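TRAP dicarboxylate transporter, DctP subunit (Sulfurospirillum deleyianum, PDB 4OVS) binds succinate and, as the periplasmic solute-binding subunit of a TRAP transporter, probably delivers such dicarboxylates to the membrane components for uptake. Local coordinates at residues K29-V34 with Q68-G73; E74-L79 with L237-E242. All blocks are in the same frame, centred on the assembly; numbering follows the deposited sequence.

Contact 1 of 2, residues K29-V34 with Q68-G73; sequences KVTHVV and QLYGDG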
loop_
_atom_site.group_PDB
_atom_site.type_symbol
_atom_site.label_atom_id
_atom_site.label_comp_id
_atom_site.label_asym_id
_atom_site.label_seq_id
_atom_site.Cartn_x
_atom_site.Cartn_y
_atom_site.Cartn_z
ATOM N N LYS A 29 0.408 -13.627 -15.902
ATOM C CA LYS A 29 -0.718 -13.435 -15.009
ATOM C C LYS A 29 -0.238 -12.525 -13.905
ATOM O O LYS A 29 0.662 -12.892 -13.138
ATOM C CB LYS A 29 -1.192 -14.780 -14.428
ATOM C CG LYS A 29 -1.422 -15.823 -15.500
ATOM C CD LYS A 29 -2.313 -16.945 -15.051
ATOM C CE LYS A 29 -1.579 -18.039 -14.313
ATOM N NZ LYS A 29 -2.537 -19.161 -13.974
ATOM N N VAL A 30 -0.849 -11.349 -13.845
ATOM C CA VAL A 30 -0.632 -10.363 -12.781
ATOM C C VAL A 30 -1.779 -10.434 -11.776
ATOM O O VAL A 30 -2.940 -10.541 -12.167
ATOM C CB VAL A 30 -0.611 -8.905 -13.323
ATOM C CG1 VAL A 30 -0.385 -8.001 -12.188
ATOM C CG2 VAL A 30 0.472 -8.690 -14.370
ATOM N N THR A 31 -1.464 -10.357 -10.486
ATOM C CA THR A 31 -2.473 -10.504 -9.465
ATOM C C THR A 31 -2.302 -9.383 -8.479
ATOM O O THR A 31 -1.211 -9.124 -8.071
ATOM C CB THR A 31 -2.360 -11.871 -8.757
ATOM O OG1 THR A 31 -3.373 -12.013 -7.774
ATOM C CG2 THR A 31 -0.973 -12.075 -8.064
ATOM N N HIS A 32 -3.400 -8.702 -8.150
ATOM C CA HIS A 32 -3.424 -7.710 -7.065
ATOM C C HIS A 32 -4.824 -7.581 -6.437
ATOM O O HIS A 32 -5.800 -8.191 -6.940
ATOM C CB HIS A 32 -2.895 -6.344 -7.560
ATOM C CG HIS A 32 -3.773 -5.641 -8.542
ATOM N ND1 HIS A 32 -4.913 -4.968 -8.165
ATOM C CD2 HIS A 32 -3.629 -5.423 -9.872
ATOM C CE1 HIS A 32 -5.462 -4.406 -9.228
ATOM N NE2 HIS A 32 -4.694 -4.652 -10.274
ATOM N N VAL A 33 -4.900 -6.823 -5.336
ATOM C CA VAL A 33 -6.035 -6.798 -4.466
ATOM C C VAL A 33 -6.886 -5.513 -4.521
ATOM O O VAL A 33 -7.899 -5.410 -3.804
ATOM C CB VAL A 33 -5.598 -7.042 -2.979
ATOM C CG1 VAL A 33 -4.795 -8.365 -2.810
ATOM C CG2 VAL A 33 -4.772 -5.886 -2.467
ATOM N N VAL A 34 -6.457 -4.532 -5.308
ATOM C CA VAL A 34 -7.144 -3.257 -5.467
ATOM C C VAL A 34 -8.029 -3.102 -6.714
ATOM O O VAL A 34 -8.089 -3.969 -7.600
ATOM C CB VAL A 34 -6.137 -2.026 -5.470
ATOM C CG1 VAL A 34 -5.299 -1.971 -4.214
ATOM C CG2 VAL A 34 -5.299 -1.979 -6.711
ATOM N N GLN A 68 -9.221 -11.366 -7.463
ATOM C CA GLN A 68 -9.965 -12.345 -8.224
ATOM C C GLN A 68 -9.238 -13.621 -8.336
ATOM O O GLN A 68 -9.864 -14.668 -8.287
ATOM C CB GLN A 68 -10.285 -11.871 -9.634
ATOM C CG GLN A 68 -11.449 -10.956 -9.637
ATOM C CD GLN A 68 -11.775 -10.417 -10.994
ATOM O OE1 GLN A 68 -10.998 -10.527 -11.914
ATOM N NE2 GLN A 68 -12.969 -9.879 -11.131
ATOM N N LEU A 69 -7.916 -13.558 -8.492
ATOM C CA LEU A 69 -7.136 -14.796 -8.564
ATOM C C LEU A 69 -6.563 -15.196 -7.204
ATOM O O LEU A 69 -6.720 -16.332 -6.779
ATOM C CB LEU A 69 -6.041 -14.626 -9.592
ATOM C CG LEU A 69 -5.435 -15.906 -10.111
ATOM C CD1 LEU A 69 -6.470 -16.665 -10.933
ATOM C CD2 LEU A 69 -4.146 -15.578 -10.895
ATOM N N TYR A 70 -5.911 -14.254 -6.530
ATOM C CA TYR A 70 -5.299 -14.482 -5.194
ATOM C C TYR A 70 -5.379 -13.208 -4.366
ATOM O O TYR A 70 -5.237 -12.079 -4.895
ATOM C CB TYR A 70 -3.802 -14.878 -5.279
ATOM C CG TYR A 70 -3.553 -16.121 -6.054
ATOM C CD1 TYR A 70 -3.849 -17.353 -5.528
ATOM C CD2 TYR A 70 -3.002 -16.063 -7.319
ATOM C CE1 TYR A 70 -3.654 -18.487 -6.244
ATOM C CE2 TYR A 70 -2.805 -17.192 -8.045
ATOM C CZ TYR A 70 -3.121 -18.415 -7.495
ATOM O OH TYR A 70 -2.918 -19.580 -8.200
ATOM N N GLY A 71 -5.643 -13.396 -3.071
ATOM C CA GLY A 71 -5.667 -12.326 -2.103
ATOM C C GLY A 71 -4.397 -12.160 -1.294
ATOM O O GLY A 71 -3.424 -12.830 -1.553
ATOM N N ASP A 72 -4.441 -11.277 -0.292
ATOM C CA ASP A 72 -3.273 -10.932 0.519
ATOM C C ASP A 72 -2.589 -12.184 1.038
ATOM O O ASP A 72 -1.339 -12.278 1.121
ATOM C CB ASP A 72 -3.709 -10.113 1.741
ATOM C CG ASP A 72 -3.881 -8.622 1.445
ATOM O OD1 ASP A 72 -3.408 -8.133 0.390
ATOM O OD2 ASP A 72 -4.479 -7.926 2.310
ATOM N N GLY A 73 -3.426 -13.132 1.436
ATOM C CA GLY A 73 -2.957 -14.298 2.165
ATOM C C GLY A 73 -2.423 -15.405 1.292
ATOM O O GLY A 73 -1.852 -16.366 1.801
HETATM O O HOH W 1 -3.708 -19.865 -11.031
HETATM O O HOH W 2 -3.078 -10.547 -5.458
HETATM O O HOH W 3 -6.115 -11.453 -7.970
#
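The ring of Tyr70 meets Thr31 at its edge: OG1 of Thr31 lies near the ring plane, 4.1 Å from Tyr70 CD2. At the ring's far end the Tyr70 hydroxyl shares water 1 with Lys29 NZ, whose bond to that water is weak. The side chain of His32 leaves the backbone away from 68-73, and its ring receives the N-H of Val34 in its plane at ND1, which lies 3.3 Å from Val34 N, the donor being 1° out of the ring plane.

No direct hydrogen bond joins strand end and loop; two waters do the work at Thr31. With OG1 anti to the backbone N (chi1 -179°), the hydroxyl meets both, donating to water 2 (2.8 Å from OG1) and accepting from water 3. Water 2 in turn donates a hydrogen bond to Tyr70 O, 2.7 Å away, while water 3 accepts from Leu69 N.

Farther along, Val33 crosses Asp72 at about a right angle, its CG1 methyl 3.5 Å from Asp72 OD1. That carboxylate is held by a salt bridge from OD1 to Lys93, a succinate-binding residue, and by the backbone N of Phe192 at OD2. The hydroxyl of Thr31 thus serves as donor and acceptor at once, tying the loop to the strand through water, whereas Val33 supplies an apolar flank to a carboxylate that probably orients Lys93 and tempers its charge.

Contact 2 of 2, residues E74-L79 with L237-E242; sequences EEMKAL and LVIMSE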
loop_
_atom_site.group_PDB
_atom_site.type_symbol
_atom_site.label_atom_id
_atom_site.label_comp_id
_atom_site.label_asym_id
_atom_site.label_seq_id
_atom_site.Cartn_x
_atom_site.Cartn_y
_atom_site.Cartn_z
ATOM N N GLU A 74 -2.643 -15.292 -0.016
ATOM C CA GLU A 74 -2.304 -16.354 -0.945
ATOM C C GLU A 74 -1.319 -15.938 -2.042
ATOM O O GLU A 74 -0.684 -16.806 -2.641
ATOM C CB GLU A 74 -3.562 -16.955 -1.570
ATOM C CG GLU A 74 -4.625 -17.408 -0.567
ATOM C CD GLU A 74 -5.609 -16.304 -0.239
ATOM O OE1 GLU A 74 -5.937 -15.513 -1.153
ATOM O OE2 GLU A 74 -6.045 -16.204 0.925
ATOM N N GLU A 75 -1.133 -14.637 -2.273
ATOM C CA GLU A 75 -0.349 -14.212 -3.442
ATOM C C GLU A 75 1.118 -14.604 -3.351
ATOM O O GLU A 75 1.732 -14.881 -4.364
ATOM C CB GLU A 75 -0.491 -12.699 -3.752
ATOM C CG GLU A 75 -0.068 -11.803 -2.631
ATOM C CD GLU A 75 -0.263 -10.334 -2.926
ATOM O OE1 GLU A 75 -0.575 -9.965 -4.102
ATOM O OE2 GLU A 75 -0.107 -9.554 -1.970
HETATM N N MSE A 76 1.697 -14.593 -2.168
HETATM C CA MSE A 76 3.130 -14.810 -2.081
HETATM C C MSE A 76 3.502 -16.249 -2.492
HETATM O O MSE A 76 4.361 -16.476 -3.363
HETATM C CB MSE A 76 3.630 -14.508 -0.669
HETATM C CG MSE A 76 3.468 -13.069 -0.260
HETATM SE SE MSE A 76 4.560 -11.801 -1.368
HETATM C CE MSE A 76 4.952 -10.507 0.025
ATOM N N LYS A 77 2.857 -17.214 -1.853
ATOM C CA LYS A 77 3.078 -18.616 -2.157
ATOM C C LYS A 77 2.834 -18.824 -3.646
ATOM O O LYS A 77 3.532 -19.558 -4.313
ATOM C CB LYS A 77 2.079 -19.470 -1.354
ATOM C CG LYS A 77 2.011 -20.934 -1.778
ATOM C CD LYS A 77 0.586 -21.494 -1.800
ATOM C CE LYS A 77 0.601 -23.033 -1.556
ATOM N NZ LYS A 77 -0.723 -23.621 -1.139
ATOM N N ALA A 78 1.797 -18.170 -4.157
ATOM C CA ALA A 78 1.446 -18.305 -5.552
ATOM C C ALA A 78 2.617 -17.927 -6.418
ATOM O O ALA A 78 2.868 -18.562 -7.407
ATOM C CB ALA A 78 0.228 -17.404 -5.889
ATOM N N LEU A 79 3.305 -16.849 -6.066
ATOM C CA LEU A 79 4.465 -16.419 -6.824
ATOM C C LEU A 79 5.600 -17.438 -6.623
ATOM O O LEU A 79 6.240 -17.857 -7.576
ATOM C CB LEU A 79 4.892 -14.994 -6.413
ATOM C CG LEU A 79 4.528 -13.862 -7.406
ATOM C CD1 LEU A 79 3.085 -13.873 -7.727
ATOM C CD2 LEU A 79 4.925 -12.499 -6.870
ATOM N N LEU A 237 5.964 -2.484 -3.727
ATOM C CA LEU A 237 7.159 -2.929 -4.434
ATOM C C LEU A 237 6.687 -3.969 -5.433
ATOM O O LEU A 237 6.041 -4.960 -5.069
ATOM C CB LEU A 237 8.190 -3.512 -3.499
ATOM C CG LEU A 237 9.368 -4.166 -4.253
ATOM C CD1 LEU A 237 10.176 -3.154 -5.035
ATOM C CD2 LEU A 237 10.243 -4.908 -3.303
ATOM N N VAL A 238 6.919 -3.706 -6.701
ATOM C CA VAL A 238 6.561 -4.663 -7.754
ATOM C C VAL A 238 7.538 -5.814 -7.661
ATOM O O VAL A 238 8.770 -5.602 -7.604
ATOM C CB VAL A 238 6.627 -4.001 -9.146
ATOM C CG1 VAL A 238 6.292 -4.974 -10.279
ATOM C CG2 VAL A 238 5.700 -2.812 -9.209
ATOM N N ILE A 239 6.985 -7.023 -7.602
ATOM C CA ILE A 239 7.774 -8.238 -7.627
ATOM C C ILE A 239 7.327 -9.259 -8.652
ATOM O O ILE A 239 6.164 -9.300 -9.048
ATOM C CB ILE A 239 7.797 -8.966 -6.294
ATOM C CG1 ILE A 239 6.363 -9.216 -5.819
ATOM C CG2 ILE A 239 8.605 -8.171 -5.271
ATOM C CD1 ILE A 239 6.321 -10.164 -4.681
HETATM N N MSE A 240 8.267 -10.106 -9.055
HETATM C CA MSE A 240 7.963 -11.174 -9.984
HETATM C C MSE A 240 8.341 -12.528 -9.406
HETATM O O MSE A 240 9.160 -12.631 -8.495
HETATM C CB MSE A 240 8.658 -10.972 -11.328
HETATM C CG MSE A 240 8.452 -9.672 -11.998
HETATM SE SE MSE A 240 8.890 -9.727 -13.931
HETATM C CE MSE A 240 10.864 -9.747 -13.824
ATOM N N SER A 241 7.696 -13.564 -9.918
ATOM C CA SER A 241 8.021 -14.934 -9.538
ATOM C C SER A 241 9.390 -15.288 -10.118
ATOM O O SER A 241 9.626 -15.195 -11.328
ATOM C CB SER A 241 6.973 -15.916 -10.059
ATOM O OG SER A 241 7.431 -17.249 -9.933
ATOM N N GLU A 242 10.299 -15.669 -9.242
ATOM C CA GLU A 242 11.635 -16.077 -9.661
ATOM C C GLU A 242 11.660 -17.279 -10.641
ATOM O O GLU A 242 12.486 -17.314 -11.572
ATOM C CB GLU A 242 12.434 -16.403 -8.402
ATOM C CG GLU A 242 13.874 -16.647 -8.595
ATOM C CD GLU A 242 14.560 -16.785 -7.257
ATOM O OE1 GLU A 242 15.093 -15.762 -6.757
ATOM O OE2 GLU A 242 14.532 -17.912 -6.699
#
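Ser241 turns OG anti to its own backbone N (chi1 168°), which carries the hydroxyl across to the carbonyl oxygen of Leu79, while Ile239 sets CG1 between the backbone N and the carbonyl carbon, and then extends so that CD1 reaches the helix. Met76, a selenomethionine here, starts away from the strand, but its chain bends at chi2 and chi3 and brings SE back.

The polar link is the hydrogen bond from Ser241 OG to Leu79 O, 2.7 Å long. The donor approaches at a C=O...O angle of 146° and stands somewhat off the carbonyl plane. The same OG weakly accepts the backbone N of Phe244, so one hydroxyl grips a carbonyl of helix 75-81 and caps the first turn of helix 242-247.

Beside this bond the contact is apolar. CD2 of Leu79 presses against the end of Ile239, 3.5 Å from CD1, tighter than usual for two carbons, and also lies 3.7 Å from Ile239 CG1. The two side chains meet at a slant. Leu79 CG comes 4.1 Å from the backbone N of Ser241. Met76 also meets this end of Ile239: the two side chains cross at about a right angle, with Met76 SE 4.1 Å from Ile239 CD1, so this one methyl touches both helix residues. Phe137 of strand 137-152 packs on both Leu79 and Ile239, and Val132 of helix 123-134 also touches Ile239.

Helix 75-79 runs 44° from strand 237-241, with the axes 8.7 Å apart at their closest. This is helix-on-sheet packing in the alpha/beta fold of a periplasmic solute-binding protein, with Ser241 as N-cap of the helix 242-247 that follows.

Contact 1 leads directly into contact 2 along the chain, since Gly73 is followed by Glu74 at the N-cap of helix 75-81; their centres are 10 Å apart. Tyr70 bridges them, its CE2 lying 3.7 Å from Ala78 CB and its CB 4.0 Å from Glu75 CA. Glu74 OE1 reaches back to accept from the backbone N of Gly71. Both contacts reach the same mixed sheet, in which strand 86-87 pairs with 26-31 and with 233-241. Contact 1 lies nearer the ligand: the side chain of Val33 is about 4 Å from the bound succinate, that of Met76 about 11 Å. Lys93 is approached from both, by Asp72 and Met76.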